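Local coordinates for aspartate aminotransferase, cytoplasmic (Schizosaccharomyces pombe 972h-, PDB 6JPK), which catalyses the reversible, pyridoxal 5'-phosphate-dependent transfer of an amino group between L-aspartate and 2-oxoglutarate, giving oxaloacetate and L-glutamate, at residues L215-A221 and D246-S252. The protein carries 1 engineered substitution. Numbering follows the deposited sequence.
With PO4 (phosphate ion), chain C.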
loop_
_atom_site.group_PDB
_atom_site.type_symbol
_atom_site.label_atom_id
_atom_site.label_comp_id
_atom_site.label_asym_id
_atom_site.label_seq_id
_atom_site.Cartn_x
_atom_site.Cartn_y
_atom_site.Cartn_z
ATOM N N LEU A 215 8.286 -24.489 8.376
ATOM C CA LEU A 215 7.988 -23.693 7.189
ATOM C C LEU A 215 8.871 -22.442 7.189
ATOM O O LEU A 215 8.917 -21.710 8.186
ATOM C CB LEU A 215 6.503 -23.314 7.160
ATOM C CG LEU A 215 6.100 -22.316 6.076
ATOM C CD1 LEU A 215 6.410 -22.894 4.707
ATOM C CD2 LEU A 215 4.625 -21.960 6.186
ATOM N N VAL A 216 9.566 -22.195 6.079
ATOM C CA VAL A 216 10.588 -21.148 6.010
ATOM C C VAL A 216 10.055 -19.931 5.258
ATOM O O VAL A 216 9.507 -20.061 4.150
ATOM C CB VAL A 216 11.875 -21.684 5.357
ATOM C CG1 VAL A 216 12.829 -20.539 5.042
ATOM C CG2 VAL A 216 12.553 -22.704 6.293
ATOM N N VAL A 217 10.220 -18.752 5.864
ATOM C CA VAL A 217 9.965 -17.453 5.244
ATOM C C VAL A 217 11.265 -16.652 5.310
ATOM O O VAL A 217 11.752 -16.349 6.405
ATOM C CB VAL A 217 8.833 -16.681 5.948
ATOM C CG1 VAL A 217 8.586 -15.338 5.255
ATOM C CG2 VAL A 217 7.563 -17.520 6.030
ATOM N N PHE A 218 11.840 -16.346 4.149
ATOM C CA PHE A 218 13.016 -15.484 4.067
ATOM C C PHE A 218 12.591 -14.033 3.909
ATOM O O PHE A 218 11.735 -13.715 3.080
ATOM C CB PHE A 218 13.910 -15.854 2.885
ATOM C CG PHE A 218 14.738 -17.087 3.093
ATOM C CD1 PHE A 218 15.871 -17.046 3.879
ATOM C CD2 PHE A 218 14.406 -18.274 2.455
ATOM C CE1 PHE A 218 16.654 -18.187 4.055
ATOM C CE2 PHE A 218 15.180 -19.422 2.621
ATOM C CZ PHE A 218 16.305 -19.376 3.425
ATOM N N ASP A 219 13.205 -13.157 4.686
ATOM C CA ASP A 219 13.108 -11.715 4.480
ATOM C C ASP A 219 14.412 -11.256 3.838
ATOM O O ASP A 219 15.489 -11.451 4.415
ATOM C CB ASP A 219 12.865 -10.998 5.808
ATOM C CG ASP A 219 12.337 -9.575 5.621
ATOM O OD1 ASP A 219 12.812 -8.860 4.711
ATOM O OD2 ASP A 219 11.438 -9.170 6.389
ATOM N N ILE A 220 14.341 -10.690 2.632
ATOM C CA ILE A 220 15.539 -10.231 1.930
ATOM C C ILE A 220 15.333 -8.758 1.570
ATOM O O ILE A 220 14.803 -8.412 0.507
ATOM C CB ILE A 220 15.890 -11.095 0.710
ATOM C CG1 ILE A 220 17.181 -10.604 0.055
ATOM C CG2 ILE A 220 14.741 -11.208 -0.299
ATOM C CD1 ILE A 220 17.916 -11.697 -0.717
ATOM N N ALA A 221 15.762 -7.877 2.464
ATOM C CA ALA A 221 15.625 -6.442 2.284
ATOM C C ALA A 221 16.901 -5.760 1.804
ATOM O O ALA A 221 16.855 -4.567 1.491
ATOM C CB ALA A 221 15.175 -5.797 3.600
ATOM N N ASP A 246 8.763 -26.194 -0.518
ATOM C CA ASP A 246 8.221 -24.886 -0.860
ATOM C C ASP A 246 8.459 -23.910 0.299
ATOM O O ASP A 246 8.589 -24.313 1.461
ATOM C CB ASP A 246 6.736 -24.957 -1.270
ATOM C CG ASP A 246 5.865 -25.853 -0.374
ATOM O OD1 ASP A 246 6.308 -26.943 0.050
ATOM O OD2 ASP A 246 4.677 -25.486 -0.162
ATOM N N PHE A 247 8.585 -22.626 -0.036
ATOM C CA PHE A 247 8.904 -21.605 0.962
ATOM C C PHE A 247 8.497 -20.240 0.416
ATOM O O PHE A 247 8.111 -20.112 -0.752
ATOM C CB PHE A 247 10.395 -21.640 1.352
ATOM C CG PHE A 247 11.358 -21.302 0.215
ATOM C CD1 PHE A 247 11.647 -22.231 -0.780
ATOM C CD2 PHE A 247 11.999 -20.066 0.174
ATOM C CE1 PHE A 247 12.539 -21.926 -1.817
ATOM C CE2 PHE A 247 12.893 -19.745 -0.859
ATOM C CZ PHE A 247 13.168 -20.681 -1.856
ATOM N N PHE A 248 8.611 -19.214 1.274
ATOM C CA PHE A 248 8.210 -17.844 0.960
ATOM C C PHE A 248 9.398 -16.897 1.015
ATOM O O PHE A 248 10.342 -17.100 1.789
ATOM C CB PHE A 248 7.147 -17.313 1.926
ATOM C CG PHE A 248 5.846 -18.057 1.867
ATOM C CD1 PHE A 248 5.706 -19.284 2.504
ATOM C CD2 PHE A 248 4.753 -17.519 1.188
ATOM C CE1 PHE A 248 4.499 -19.973 2.463
ATOM C CE2 PHE A 248 3.537 -18.197 1.151
ATOM C CZ PHE A 248 3.417 -19.432 1.775
ATOM N N VAL A 249 9.329 -15.839 0.208
ATOM C CA VAL A 249 10.349 -14.792 0.199
ATOM C C VAL A 249 9.660 -13.435 0.188
ATOM O O VAL A 249 8.770 -13.198 -0.637
ATOM C CB VAL A 249 11.296 -14.911 -1.013
ATOM C CG1 VAL A 249 12.378 -13.832 -0.937
ATOM C CG2 VAL A 249 11.914 -16.306 -1.108
ATOM N N CYS A 250 10.080 -12.539 1.083
ATOM C CA CYS A 250 9.611 -11.155 1.104
ATOM C C CYS A 250 10.772 -10.237 0.735
ATOM O O CYS A 250 11.774 -10.181 1.454
ATOM C CB CYS A 250 9.044 -10.781 2.472
ATOM S SG CYS A 250 7.767 -11.915 3.047
ATOM N N GLN A 251 10.622 -9.503 -0.368
ATOM C CA GLN A 251 11.720 -8.802 -1.022
ATOM C C GLN A 251 11.420 -7.315 -1.061
ATOM O O GLN A 251 10.307 -6.915 -1.410
ATOM C CB GLN A 251 11.920 -9.342 -2.438
ATOM C CG GLN A 251 12.901 -8.602 -3.324
ATOM C CD GLN A 251 12.862 -9.155 -4.751
ATOM O OE1 GLN A 251 11.799 -9.567 -5.225
ATOM N NE2 GLN A 251 14.014 -9.208 -5.418
ATOM N N SER A 252 12.404 -6.503 -0.692
ATOM C CA SER A 252 12.282 -5.055 -0.728
ATOM C C SER A 252 13.354 -4.470 -1.635
ATOM O O SER A 252 14.504 -4.925 -1.623
ATOM C CB SER A 252 12.417 -4.448 0.686
ATOM O OG SER A 252 12.496 -3.037 0.637
HETATM P P PO4 C . 10.264 -1.623 3.590
HETATM O O1 PO4 C . 8.821 -1.843 3.999
HETATM O O2 PO4 C . 10.559 -2.243 2.244
HETATM O O3 PO4 C . 10.508 -0.129 3.551
HETATM O O4 PO4 C . 11.225 -2.234 4.581
HETATM O O HOH W 1 9.847 -24.156 3.929
HETATM O O HOH W 2 11.825 -7.521 2.682
HETATM O O HOH W 3 16.484 -7.033 -1.354
HETATM O O HOH W 4 16.742 -3.409 -0.734
HETATM O O HOH W 5 14.912 -2.658 1.846
#
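Ile220 O accepts both Ser252 N, at 3.3 Å with the donor tilted 29° from the carbonyl plane, and a water shared with Ser252 O, so that waters supplement the backbone ladder where these strands end. A second water joins Ala221 O to Ser252 O, a third Ala221 O to Ser252 OG; at the other end one bridges Val216 N and Asp246 O. The two strands are parallel neighbours in the mixed central sheet of the fold-type I aminotransferase large domain. Strand 182-186 flanks 215-220, whereas the antiparallel strand 264-270 lies beyond 247-252. Five backbone hydrogen bonds join the pair, Val216, Phe218 and Ile220 alternating with Phe248, Cys250 and Ser252; Cys250 N to Phe218 O is the shortest at 2.8 Å.

On the face covered by helix 235-241, Phe247 CD2 meets the edge of the Phe218 ring at Phe218 CD2, 3.8 Å away; the approach is oblique, with ring planes at 84°. Phe247 CG sits between the backbone N and the carbonyl carbon (chi1 64°), which turns the ring toward Phe218, and Phe240 packs against it edge-to-face. Farther along, Ile220 CG2 rests 3.6 Å from Val249 CG1, near Leu87 of helix 77-87. The other face, against helix 107-127, brings Val217 CG1 to Phe248 CB and Cys250 SG, while Leu215 CD1 reaches the edge of the Phe248 ring.

The C-terminal ends open toward the active site. Asp219 OD1 accepts a hydrogen bond from a water that also donates to Cys250 O. Held at OD2 by His141 and Asn112, Asp219 is probably the family's aspartate that pairs with the cofactor's pyridine nitrogen. A phosphate ion, also bound by Ser107, Gly108, Thr109, Arg263 and Tyr70 of the second subunit, consistent with the family's cofactor-phosphate site, accepts a 2.6 Å hydrogen bond at its O2 from Ser252 OG.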